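ARO (armadillo repeats only protein) (Plasmodium falciparum Santa Lucia, PDB 5EWP) probably binds partner proteins to help translocate rhoptries and attach them at the apical pole of the parasite. Local coordinates at residues A[148-153]-A[198-203]; A[123-128]-A[160-165]; A[135-140]-A[173-178]; A[49-54]-A[106-111]. All coordinates share one frame; numbering follows the deposited sequence.

Interaction 1 of 4, residues A[148-153]-A[198-203]; sequences CAQTCR and IYHLED
Arg153 and Asp203 form a salt bridge between two helices of the armadillo fold. Arg153 NE gives the main bond, 2.8 Å to Asp203 OD2 with an N-H...O angle of 150°. Arg153 NH2 adds a weak bond to the same oxygen. Asp203 OD2 is met on its anti side, and the guanidinium and carboxylate planes are 49° apart. Arg153 CG runs anti to the backbone N, and a bend at chi2 brings NE to the acid.

The second part is van der Waals packing around the buried His200 ring. Ala149 O lies over one face, toward the rim. Ala149 CB also reaches the ring, 3.9 Å from His200 CD2. At the other end of the ring, Arg153 CG approaches His200 ND1 obliquely at 3.6 Å. The stem of Arg153 thus packs on His200, while its guanidinium, chiefly through NE, holds Asp203.

The segment axes are 10.3 Å apart at closest and run nearly parallel, at 19°. Leu175 of helix 171-177 touches both Ala149 and His200. Helix 130-136 packs on 148-153 through Leu133, and helix 237-250 packs on 198-203 at Ile198 and Leu201.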
loop_
_atom_site.group_PDB
_atom_site.type_symbol
_atom_site.label_atom_id
_atom_site.label_comp_id
_atom_site.label_asym_id
_atom_site.label_seq_id
_atom_site.Cartn_x
_atom_site.Cartn_y
_atom_site.Cartn_z
ATOM N N CYS A 148 1.653 -1.931 0.892
ATOM C CA CYS A 148 1.925 -0.865 1.848
ATOM C C CYS A 148 3.215 -0.124 1.486
ATOM O O CYS A 148 3.255 1.105 1.509
ATOM C CB CYS A 148 2.023 -1.423 3.259
ATOM S SG CYS A 148 0.398 -1.859 3.960
ATOM N N ALA A 149 4.245 -0.876 1.111
ATOM C CA ALA A 149 5.526 -0.281 0.727
ATOM C C ALA A 149 5.373 0.615 -0.499
ATOM O O ALA A 149 5.918 1.721 -0.532
ATOM C CB ALA A 149 6.568 -1.365 0.469
ATOM N N GLN A 150 4.627 0.141 -1.494
ATOM C CA GLN A 150 4.395 0.917 -2.720
ATOM C C GLN A 150 3.648 2.209 -2.419
ATOM O O GLN A 150 3.972 3.250 -2.963
ATOM C CB GLN A 150 3.610 0.101 -3.749
ATOM C CG GLN A 150 3.415 0.820 -5.095
ATOM C CD GLN A 150 4.715 0.982 -5.865
ATOM O OE1 GLN A 150 5.117 2.101 -6.232
ATOM N NE2 GLN A 150 5.376 -0.135 -6.127
ATOM N N THR A 151 2.627 2.134 -1.575
ATOM C CA THR A 151 1.841 3.318 -1.238
ATOM C C THR A 151 2.686 4.336 -0.482
ATOM O O THR A 151 2.630 5.539 -0.759
ATOM C CB THR A 151 0.599 2.922 -0.413
ATOM O OG1 THR A 151 -0.074 1.887 -1.123
ATOM C CG2 THR A 151 -0.359 4.099 -0.276
ATOM N N CYS A 152 3.476 3.852 0.469
ATOM C CA CYS A 152 4.432 4.730 1.161
ATOM C C CYS A 152 5.332 5.453 0.179
ATOM O O CYS A 152 5.555 6.657 0.304
ATOM C CB CYS A 152 5.304 3.950 2.128
ATOM S SG CYS A 152 4.400 3.436 3.602
ATOM N N ARG A 153 5.872 4.709 -0.780
ATOM C CA ARG A 153 6.778 5.304 -1.761
ATOM C C ARG A 153 6.050 6.322 -2.625
ATOM O O ARG A 153 6.581 7.410 -2.901
ATOM C CB ARG A 153 7.422 4.228 -2.629
ATOM C CG ARG A 153 8.285 4.775 -3.786
ATOM C CD ARG A 153 7.487 4.875 -5.077
ATOM N NE ARG A 153 8.254 5.522 -6.142
ATOM C CZ ARG A 153 7.706 6.055 -7.224
ATOM N NH1 ARG A 153 6.393 6.030 -7.376
ATOM N NH2 ARG A 153 8.468 6.616 -8.155
ATOM N N ILE A 198 14.262 -2.314 -3.281
ATOM C CA ILE A 198 15.486 -1.670 -3.747
ATOM C C ILE A 198 15.128 -0.349 -4.417
ATOM O O ILE A 198 15.700 0.697 -4.116
ATOM C CB ILE A 198 16.255 -2.540 -4.746
ATOM C CG1 ILE A 198 16.823 -3.775 -4.052
ATOM C CG2 ILE A 198 17.400 -1.737 -5.384
ATOM C CD1 ILE A 198 17.409 -4.786 -5.014
ATOM N N TYR A 199 14.154 -0.405 -5.313
ATOM C CA TYR A 199 13.724 0.797 -6.025
ATOM C C TYR A 199 13.113 1.829 -5.084
ATOM O O TYR A 199 13.273 3.030 -5.278
ATOM C CB TYR A 199 12.741 0.426 -7.128
ATOM C CG TYR A 199 13.340 -0.453 -8.202
ATOM C CD1 TYR A 199 14.677 -0.327 -8.581
ATOM C CD2 TYR A 199 12.564 -1.411 -8.840
ATOM C CE1 TYR A 199 15.218 -1.142 -9.574
ATOM C CE2 TYR A 199 13.092 -2.223 -9.825
ATOM C CZ TYR A 199 14.409 -2.091 -10.188
ATOM O OH TYR A 199 14.896 -2.923 -11.170
ATOM N N HIS A 200 12.387 1.366 -4.068
ATOM C CA HIS A 200 11.823 2.296 -3.099
ATOM C C HIS A 200 12.929 3.047 -2.349
ATOM O O HIS A 200 12.831 4.252 -2.124
ATOM C CB HIS A 200 10.914 1.561 -2.099
ATOM C CG HIS A 200 9.719 0.903 -2.722
ATOM N ND1 HIS A 200 9.161 1.329 -3.911
ATOM C CD2 HIS A 200 8.977 -0.162 -2.319
ATOM C CE1 HIS A 200 8.122 0.565 -4.205
ATOM N NE2 HIS A 200 7.993 -0.351 -3.259
ATOM N N LEU A 201 13.969 2.322 -1.940
ATOM C CA LEU A 201 15.077 2.928 -1.219
ATOM C C LEU A 201 15.809 3.961 -2.076
ATOM O O LEU A 201 16.150 5.038 -1.595
ATOM C CB LEU A 201 16.043 1.845 -0.736
ATOM C CG LEU A 201 15.485 0.997 0.410
ATOM C CD1 LEU A 201 16.325 -0.267 0.619
ATOM C CD2 LEU A 201 15.401 1.822 1.694
ATOM N N GLU A 202 16.019 3.641 -3.348
ATOM C CA GLU A 202 16.606 4.603 -4.268
ATOM C C GLU A 202 15.744 5.861 -4.366
ATOM O O GLU A 202 16.266 6.981 -4.340
ATOM C CB GLU A 202 16.795 3.980 -5.653
ATOM C CG GLU A 202 17.895 2.932 -5.713
ATOM C CD GLU A 202 18.131 2.411 -7.121
ATOM O OE1 GLU A 202 17.152 2.319 -7.893
ATOM O OE2 GLU A 202 19.294 2.091 -7.453
ATOM N N ASP A 203 14.426 5.676 -4.470
ATOM C CA ASP A 203 13.510 6.807 -4.592
ATOM C C ASP A 203 13.484 7.672 -3.343
ATOM O O ASP A 203 13.206 8.873 -3.411
ATOM C CB ASP A 203 12.098 6.311 -4.928
ATOM C CG ASP A 203 12.006 5.772 -6.347
ATOM O OD1 ASP A 203 12.988 5.950 -7.108
ATOM O OD2 ASP A 203 10.967 5.193 -6.715
#

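Interaction 2 of 4, residues A[123-128]-A[160-165]; sequences CMFESG and KKYKKE
This is an offset aromatic stack at the protein surface, between Phe125 in the last turn of helix 118-126 and Tyr162 in the first turn of helix 160-168. The ring centroids are 3.9 Å apart and the planes are tilted by 18°. The Tyr162 CD1 corner sits over the centre of the Phe125 ring, 3.2 Å above its plane. Relative to the Tyr162 ring, Phe125 CG lies over the face but toward the rim. Phe125 CB continues the overlap with a CH-pi contact to the same face, 4.0 Å from the Tyr162 centroid. Phe125 has CG anti to its backbone nitrogen (chi1 -178°), which carries the ring out to the second helix.

Glu165, one turn after Tyr162, closes one edge of the Phe125 ring. Its CB lies near the ring plane, 3.7 Å from Phe125 CE1.

In this armadillo fold the contact joins the end of one helix to the start of another. Helix 118-126 ends in a Schellman motif, with Gly128 at positive phi (90°). Ser127 OG also bonds back to Cys123 O at 2.7 Å.

Polar groups finish the outer side. A water bridges Glu126 OE2 and Tyr162 OH, 2.6 Å from each of these two oxygens, and donates to the carboxylate. It lies at the edge of the Tyr162 ring, in its plane. On the inner side, Ile155 of helix 142-156 packs on Phe125. Lys163 turns away from the stack, and its NZ bonds to the backbone oxygens of Asp203, Phe204 and Leu206.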
loop_
_atom_site.group_PDB
_atom_site.type_symbol
_atom_site.label_atom_id
_atom_site.label_comp_id
_atom_site.label_asym_id
_atom_site.label_seq_id
_atom_site.Cartn_x
_atom_site.Cartn_y
_atom_site.Cartn_z
ATOM N N CYS A 123 -3.200 13.976 0.080
ATOM C CA CYS A 123 -4.285 13.768 1.028
ATOM C C CYS A 123 -3.971 12.629 2.008
ATOM O O CYS A 123 -4.248 12.732 3.207
ATOM C CB CYS A 123 -5.589 13.484 0.288
ATOM S SG CYS A 123 -7.022 13.331 1.376
ATOM N N MET A 124 -3.389 11.547 1.508
ATOM C CA MET A 124 -3.021 10.447 2.397
ATOM C C MET A 124 -2.000 10.904 3.418
ATOM O O MET A 124 -2.110 10.567 4.591
ATOM C CB MET A 124 -2.469 9.262 1.618
ATOM C CG MET A 124 -3.500 8.630 0.720
ATOM S SD MET A 124 -2.778 7.244 -0.162
ATOM C CE MET A 124 -4.003 7.085 -1.452
ATOM N N PHE A 125 -1.016 11.690 2.987
ATOM C CA PHE A 125 -0.028 12.148 3.941
ATOM C C PHE A 125 -0.685 13.015 5.003
ATOM O O PHE A 125 -0.485 12.817 6.203
ATOM C CB PHE A 125 1.105 12.938 3.281
ATOM C CG PHE A 125 2.146 13.365 4.265
ATOM C CD1 PHE A 125 3.163 12.502 4.621
ATOM C CD2 PHE A 125 2.059 14.600 4.900
ATOM C CE1 PHE A 125 4.109 12.883 5.559
ATOM C CE2 PHE A 125 2.988 14.981 5.852
ATOM C CZ PHE A 125 4.016 14.127 6.174
ATOM N N GLU A 126 -1.472 13.981 4.548
ATOM C CA GLU A 126 -2.053 14.972 5.438
ATOM C C GLU A 126 -3.103 14.374 6.362
ATOM O O GLU A 126 -3.383 14.923 7.427
ATOM C CB GLU A 126 -2.639 16.120 4.621
ATOM C CG GLU A 126 -1.529 16.927 3.941
ATOM C CD GLU A 126 -2.029 18.141 3.174
ATOM O OE1 GLU A 126 -3.257 18.290 3.024
ATOM O OE2 GLU A 126 -1.179 18.944 2.716
ATOM N N SER A 127 -3.649 13.227 5.974
ATOM C CA SER A 127 -4.701 12.614 6.759
ATOM C C SER A 127 -4.158 11.547 7.709
ATOM O O SER A 127 -4.934 10.927 8.438
ATOM C CB SER A 127 -5.769 12.024 5.833
ATOM O OG SER A 127 -6.296 13.015 4.962
ATOM N N GLY A 128 -2.841 11.335 7.698
ATOM C CA GLY A 128 -2.186 10.470 8.669
ATOM C C GLY A 128 -2.053 8.988 8.322
ATOM O O GLY A 128 -1.969 8.144 9.208
ATOM N N LYS A 160 10.116 16.361 0.337
ATOM C CA LYS A 160 11.165 16.062 1.304
ATOM C C LYS A 160 10.627 15.918 2.727
ATOM O O LYS A 160 11.127 15.100 3.516
ATOM C CB LYS A 160 12.249 17.144 1.265
ATOM C CG LYS A 160 13.388 16.861 2.219
ATOM C CD LYS A 160 14.470 17.935 2.148
ATOM C CE LYS A 160 15.594 17.607 3.117
ATOM N NZ LYS A 160 16.756 18.522 2.986
ATOM N N LYS A 161 9.613 16.714 3.070
ATOM C CA LYS A 161 9.023 16.618 4.403
ATOM C C LYS A 161 8.339 15.272 4.611
ATOM O O LYS A 161 8.304 14.756 5.733
ATOM C CB LYS A 161 8.028 17.749 4.651
ATOM C CG LYS A 161 8.689 19.119 4.754
ATOM C CD LYS A 161 7.653 20.220 4.839
ATOM C CE LYS A 161 8.234 21.471 5.474
ATOM N NZ LYS A 161 8.569 21.235 6.910
ATOM N N TYR A 162 7.812 14.697 3.532
ATOM C CA TYR A 162 7.142 13.389 3.638
ATOM C C TYR A 162 8.184 12.304 3.909
ATOM O O TYR A 162 7.955 11.389 4.711
ATOM C CB TYR A 162 6.352 13.050 2.375
ATOM C CG TYR A 162 5.230 14.005 2.032
ATOM C CD1 TYR A 162 4.881 15.061 2.876
ATOM C CD2 TYR A 162 4.509 13.839 0.854
ATOM C CE1 TYR A 162 3.840 15.952 2.530
ATOM C CE2 TYR A 162 3.477 14.706 0.505
ATOM C CZ TYR A 162 3.146 15.751 1.344
ATOM O OH TYR A 162 2.120 16.589 0.962
ATOM N N LYS A 163 9.331 12.417 3.241
ATOM C CA LYS A 163 10.449 11.500 3.466
ATOM C C LYS A 163 10.964 11.601 4.898
ATOM O O LYS A 163 11.275 10.583 5.520
ATOM C CB LYS A 163 11.587 11.770 2.480
ATOM C CG LYS A 163 11.270 11.373 1.045
ATOM C CD LYS A 163 12.396 11.755 0.111
ATOM C CE LYS A 163 12.152 11.263 -1.302
ATOM N NZ LYS A 163 13.319 11.638 -2.167
ATOM N N LYS A 164 11.094 12.825 5.402
ATOM C CA LYS A 164 11.506 13.042 6.795
ATOM C C LYS A 164 10.570 12.358 7.780
ATOM O O LYS A 164 11.019 11.724 8.745
ATOM C CB LYS A 164 11.579 14.537 7.120
ATOM C CG LYS A 164 12.929 15.160 6.829
ATOM C CD LYS A 164 12.854 16.678 6.834
ATOM C CE LYS A 164 14.200 17.293 6.476
ATOM N NZ LYS A 164 14.242 18.752 6.763
ATOM N N GLU A 165 9.267 12.499 7.544
ATOM C CA GLU A 165 8.263 11.898 8.406
ATOM C C GLU A 165 8.327 10.368 8.304
ATOM O O GLU A 165 8.279 9.662 9.323
ATOM C CB GLU A 165 6.873 12.434 8.045
ATOM C CG GLU A 165 5.695 11.777 8.768
ATOM C CD GLU A 165 5.540 12.201 10.230
ATOM O OE1 GLU A 165 6.427 12.889 10.768
ATOM O OE2 GLU A 165 4.509 11.843 10.840
HETATM O O HOH W 1 1.367 18.367 2.730
#

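Interaction 3 of 4, residues A[135-140]-A[173-178]; sequences SGMKSN and TQLVNL
A water molecule links Met137 to Gln174 through their backbone carbonyls. It lies 2.8 Å from Met137 O and 3.0 Å from Gln174 O, and it donates to both in the local geometry. More acceptors surround it than it has protons, so these bonds may be shared with others. The contact joins the ends of two short helices of the armadillo fold, 130-136 and 171-177. A type I beta turn runs from Gly136 to Ser139, with a bond from Ser139 N to Gly136 O.

Beside the water-linked carbonyls, the contact is apolar. Met137 points at the second segment and reaches between three of its residues. Met137 SD is 3.9 Å from Leu175 CD2 and equally far from Leu178 CD1. The bend at chi3 (-81°) turns Met137 CE to Gln174 CB, 3.8 Å away. The Met137 and Leu178 side chains cross at about a right angle. Ala149 of helix 142-156 and Phe166 of helix 160-168 also touch Met137, and the residue is buried.

Toward the surface, Lys138 meets the amide of Gln174. The lysine chain is extended beyond CG and crosses the bent glutamine at a slant. Its methylenes, and not its ammonium group, make the contact. Lys138 CE lies 3.4 Å from Gln174 NE2. Nearer the backbone, Lys138 CG comes within 3.1 Å of Gln174 OE1.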
loop_
_atom_site.group_PDB
_atom_site.type_symbol
_atom_site.label_atom_id
_atom_site.label_comp_id
_atom_site.label_asym_id
_atom_site.label_seq_id
_atom_site.Cartn_x
_atom_site.Cartn_y
_atom_site.Cartn_z
ATOM N N SER A 135 3.329 0.302 9.457
ATOM C CA SER A 135 3.039 -0.861 10.283
ATOM C C SER A 135 2.691 -2.066 9.397
ATOM O O SER A 135 3.093 -3.204 9.679
ATOM C CB SER A 135 1.897 -0.540 11.255
ATOM O OG SER A 135 1.716 -1.575 12.200
ATOM N N GLY A 136 1.963 -1.797 8.316
ATOM C CA GLY A 136 1.539 -2.823 7.374
ATOM C C GLY A 136 2.671 -3.524 6.640
ATOM O O GLY A 136 2.526 -4.662 6.202
ATOM N N MET A 137 3.809 -2.853 6.492
ATOM C CA MET A 137 4.966 -3.488 5.863
ATOM C C MET A 137 5.516 -4.634 6.714
ATOM O O MET A 137 6.379 -5.388 6.266
ATOM C CB MET A 137 6.078 -2.459 5.599
ATOM C CG MET A 137 5.831 -1.591 4.376
ATOM S SD MET A 137 7.280 -0.573 4.030
ATOM C CE MET A 137 7.005 0.733 5.208
ATOM N N LYS A 138 5.027 -4.754 7.947
ATOM C CA LYS A 138 5.476 -5.826 8.823
ATOM C C LYS A 138 4.712 -7.125 8.607
ATOM O O LYS A 138 5.127 -8.175 9.097
ATOM C CB LYS A 138 5.330 -5.421 10.291
ATOM C CG LYS A 138 6.147 -4.217 10.720
ATOM C CD LYS A 138 5.963 -3.982 12.218
ATOM C CE LYS A 138 6.774 -2.792 12.705
ATOM N NZ LYS A 138 6.541 -2.543 14.157
ATOM N N SER A 139 3.606 -7.060 7.874
ATOM C CA SER A 139 2.759 -8.243 7.685
ATOM C C SER A 139 3.491 -9.415 7.042
ATOM O O SER A 139 4.334 -9.223 6.172
ATOM C CB SER A 139 1.539 -7.879 6.829
ATOM O OG SER A 139 0.797 -9.034 6.465
ATOM N N ASN A 140 3.120 -10.638 7.423
ATOM C CA ASN A 140 3.693 -11.821 6.785
ATOM C C ASN A 140 3.032 -12.115 5.454
ATOM O O ASN A 140 3.461 -13.005 4.720
ATOM C CB ASN A 140 3.549 -13.074 7.664
ATOM C CG ASN A 140 4.433 -13.050 8.891
ATOM O OD1 ASN A 140 5.454 -12.365 8.928
ATOM N ND2 ASN A 140 4.062 -13.843 9.895
ATOM N N THR A 173 13.497 1.435 8.382
ATOM C CA THR A 173 13.664 0.132 9.016
ATOM C C THR A 173 12.803 -0.933 8.335
ATOM O O THR A 173 13.300 -1.996 7.966
ATOM C CB THR A 173 13.315 0.186 10.508
ATOM O OG1 THR A 173 14.065 1.236 11.135
ATOM C CG2 THR A 173 13.635 -1.153 11.179
ATOM N N GLN A 174 11.522 -0.634 8.133
ATOM C CA GLN A 174 10.628 -1.611 7.529
ATOM C C GLN A 174 10.985 -1.879 6.068
ATOM O O GLN A 174 10.958 -3.026 5.625
ATOM C CB GLN A 174 9.178 -1.160 7.649
ATOM C CG GLN A 174 8.700 -1.071 9.065
ATOM C CD GLN A 174 9.082 -2.294 9.875
ATOM O OE1 GLN A 174 8.855 -3.428 9.454
ATOM N NE2 GLN A 174 9.688 -2.067 11.031
ATOM N N LEU A 175 11.324 -0.831 5.312
ATOM C CA LEU A 175 11.715 -1.035 3.922
ATOM C C LEU A 175 12.931 -1.907 3.782
ATOM O O LEU A 175 12.994 -2.781 2.915
ATOM C CB LEU A 175 12.017 0.291 3.216
ATOM C CG LEU A 175 10.927 1.052 2.509
ATOM C CD1 LEU A 175 11.575 2.230 1.749
ATOM C CD2 LEU A 175 10.201 0.095 1.561
ATOM N N VAL A 176 13.926 -1.632 4.619
ATOM C CA VAL A 176 15.170 -2.372 4.566
ATOM C C VAL A 176 14.891 -3.830 4.912
ATOM O O VAL A 176 15.460 -4.737 4.310
ATOM C CB VAL A 176 16.236 -1.752 5.497
ATOM C CG1 VAL A 176 17.423 -2.688 5.666
ATOM C CG2 VAL A 176 16.700 -0.415 4.934
ATOM N N ASN A 177 13.985 -4.062 5.858
ATOM C CA ASN A 177 13.591 -5.427 6.187
ATOM C C ASN A 177 12.934 -6.170 5.031
ATOM O O ASN A 177 13.012 -7.398 4.949
ATOM C CB ASN A 177 12.642 -5.439 7.383
ATOM C CG ASN A 177 13.345 -5.119 8.680
ATOM O OD1 ASN A 177 14.567 -4.965 8.714
ATOM N ND2 ASN A 177 12.578 -5.018 9.760
ATOM N N LEU A 178 12.306 -5.439 4.119
ATOM C CA LEU A 178 11.711 -6.086 2.957
ATOM C C LEU A 178 12.776 -6.641 2.019
ATOM O O LEU A 178 12.467 -7.432 1.135
ATOM C CB LEU A 178 10.789 -5.120 2.194
ATOM C CG LEU A 178 9.519 -4.703 2.951
ATOM C CD1 LEU A 178 8.633 -3.759 2.140
ATOM C CD2 LEU A 178 8.742 -5.908 3.381
HETATM O O HOH W 2 9.125 -5.048 6.808
#

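Interaction 4 of 4, residues A[49-54]-A[106-111]; sequences HPWAAD and AVVALS
The His49 and Trp51 rings come together over Val108 of helix 100-113. Pro50 CD covers one face of the imidazole, 3.1 Å above its plane, and Trp51 CA lies at the imidazole edge. His49 CE1 in turn sits over one face of the indole, toward the rim. Val107 CG1 meets the indole edge, 4.0 Å from Trp51 CH2.

Val108 is the main partner from the helix. Its CG2 branch approaches both rings obliquely, 3.6 Å from His49 NE2 and 3.7 Å from Trp51 CZ2. Ala52 CB reaches the same methyl more loosely. Trp51 has CG between its backbone N and carbonyl carbon (chi1 60°), which lays the indole back over His49.

The contact fastens the irregular loop before helix 58-70 onto the armadillo helices. The loop is held by His49 ND1, which accepts two nearly straight bonds from the backbone. Trp51 N and Ala52 N each lie 3.0 Å from His49 ND1, and both donors are tilted out of the ring plane. These bonds help to hold the imidazole in place.

His104 of helix 100-113 meets the Trp51 ring edge-to-face and accepts a bond from Ala53 N. Met144 of helix 142-156 touches both Trp51 and Val107.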
loop_
_atom_site.group_PDB
_atom_site.type_symbol
_atom_site.label_atom_id
_atom_site.label_comp_id
_atom_site.label_asym_id
_atom_site.label_seq_id
_atom_site.Cartn_x
_atom_site.Cartn_y
_atom_site.Cartn_z
ATOM N N HIS A 49 -10.227 -11.329 -4.647
ATOM C CA HIS A 49 -8.925 -10.675 -4.657
ATOM C C HIS A 49 -7.885 -11.715 -4.252
ATOM O O HIS A 49 -8.187 -12.597 -3.462
ATOM C CB HIS A 49 -8.936 -9.463 -3.705
ATOM C CG HIS A 49 -7.649 -8.703 -3.662
ATOM N ND1 HIS A 49 -6.558 -9.121 -2.927
ATOM C CD2 HIS A 49 -7.276 -7.552 -4.269
ATOM C CE1 HIS A 49 -5.576 -8.253 -3.077
ATOM N NE2 HIS A 49 -5.983 -7.293 -3.892
ATOM N N PRO A 50 -6.662 -11.622 -4.803
ATOM C CA PRO A 50 -5.697 -12.699 -4.546
ATOM C C PRO A 50 -5.170 -12.823 -3.109
ATOM O O PRO A 50 -4.735 -13.915 -2.758
ATOM C CB PRO A 50 -4.546 -12.376 -5.505
ATOM C CG PRO A 50 -4.695 -10.949 -5.855
ATOM C CD PRO A 50 -6.147 -10.621 -5.756
ATOM N N TRP A 51 -5.212 -11.775 -2.289
ATOM C CA TRP A 51 -4.716 -11.920 -0.923
ATOM C C TRP A 51 -5.574 -11.254 0.168
ATOM O O TRP A 51 -5.458 -11.620 1.335
ATOM C CB TRP A 51 -3.264 -11.413 -0.835
ATOM C CG TRP A 51 -3.033 -9.976 -1.187
ATOM C CD1 TRP A 51 -2.552 -9.483 -2.374
ATOM C CD2 TRP A 51 -3.231 -8.841 -0.332
ATOM N NE1 TRP A 51 -2.464 -8.102 -2.311
ATOM C CE2 TRP A 51 -2.871 -7.689 -1.066
ATOM C CE3 TRP A 51 -3.687 -8.688 0.989
ATOM C CZ2 TRP A 51 -2.945 -6.400 -0.529
ATOM C CZ3 TRP A 51 -3.768 -7.403 1.520
ATOM C CH2 TRP A 51 -3.397 -6.280 0.759
ATOM N N ALA A 52 -6.416 -10.283 -0.192
ATOM C CA ALA A 52 -7.235 -9.587 0.811
ATOM C C ALA A 52 -8.234 -10.549 1.452
ATOM O O ALA A 52 -8.864 -11.342 0.761
ATOM C CB ALA A 52 -7.969 -8.417 0.181
ATOM N N ALA A 53 -8.380 -10.475 2.769
ATOM C CA ALA A 53 -9.352 -11.317 3.477
ATOM C C ALA A 53 -10.768 -11.064 2.975
ATOM O O ALA A 53 -11.128 -9.930 2.669
ATOM C CB ALA A 53 -9.266 -11.067 4.964
ATOM N N ASP A 54 -11.583 -12.115 2.875
ATOM C CA ASP A 54 -12.970 -11.941 2.422
ATOM C C ASP A 54 -13.752 -10.913 3.252
ATOM O O ASP A 54 -13.754 -10.975 4.486
ATOM C CB ASP A 54 -13.717 -13.276 2.474
ATOM C CG ASP A 54 -13.154 -14.299 1.508
ATOM O OD1 ASP A 54 -12.480 -13.904 0.537
ATOM O OD2 ASP A 54 -13.369 -15.506 1.747
ATOM N N ALA A 106 -8.944 -1.589 2.843
ATOM C CA ALA A 106 -8.431 -0.213 2.899
ATOM C C ALA A 106 -7.039 -0.095 2.294
ATOM O O ALA A 106 -6.751 0.857 1.576
ATOM C CB ALA A 106 -8.421 0.302 4.369
ATOM N N VAL A 107 -6.169 -1.053 2.587
ATOM C CA VAL A 107 -4.841 -1.061 1.988
ATOM C C VAL A 107 -4.923 -1.202 0.467
ATOM O O VAL A 107 -4.271 -0.453 -0.263
ATOM C CB VAL A 107 -3.976 -2.202 2.573
ATOM C CG1 VAL A 107 -2.735 -2.433 1.723
ATOM C CG2 VAL A 107 -3.593 -1.874 4.015
ATOM N N VAL A 108 -5.726 -2.151 -0.012
ATOM C CA VAL A 108 -5.887 -2.303 -1.460
ATOM C C VAL A 108 -6.418 -1.006 -2.102
ATOM O O VAL A 108 -5.850 -0.531 -3.103
ATOM C CB VAL A 108 -6.826 -3.476 -1.804
ATOM C CG1 VAL A 108 -7.118 -3.498 -3.314
ATOM C CG2 VAL A 108 -6.196 -4.793 -1.333
ATOM N N ALA A 109 -7.463 -0.417 -1.519
ATOM C CA ALA A 109 -8.031 0.833 -2.066
ATOM C C ALA A 109 -6.989 1.942 -2.106
ATOM O O ALA A 109 -6.817 2.606 -3.130
ATOM C CB ALA A 109 -9.237 1.307 -1.255
ATOM N N LEU A 110 -6.315 2.148 -0.985
ATOM C CA LEU A 110 -5.328 3.233 -0.898
ATOM C C LEU A 110 -4.165 3.003 -1.846
ATOM O O LEU A 110 -3.630 3.953 -2.419
ATOM C CB LEU A 110 -4.827 3.391 0.544
ATOM C CG LEU A 110 -5.871 3.960 1.519
ATOM C CD1 LEU A 110 -5.411 3.778 2.942
ATOM C CD2 LEU A 110 -6.128 5.453 1.250
ATOM N N SER A 111 -3.767 1.749 -2.039
ATOM C CA SER A 111 -2.638 1.502 -2.929
ATOM C C SER A 111 -2.999 1.882 -4.364
ATOM O O SER A 111 -2.199 2.514 -5.047
ATOM C CB SER A 111 -2.167 0.046 -2.850
ATOM O OG SER A 111 -3.148 -0.850 -3.325
#

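In the fold
From the N terminus, interaction 4 comes first. It closes the loop from residues 49-54 to helix 100-113, before the others open. Interactions 2, 3 and 1 then open in that order, on helix 118-126, at the end of helix 130-136 and on helix 142-156. They close in the same order, on helices 160-168, 171-177 and 192-205, so all three cross and none nests. Together they tie three consecutive helices to the next three, which suits the stacked layers of an armadillo solenoid. Interaction 1 touches the other three. Interactions 2 and 3 do not touch; their nearest atoms are about 9 Å apart. Interaction 4 meets interaction 1 at Thr151, beside Ser111, and interaction 2 where Met124 touches Leu110.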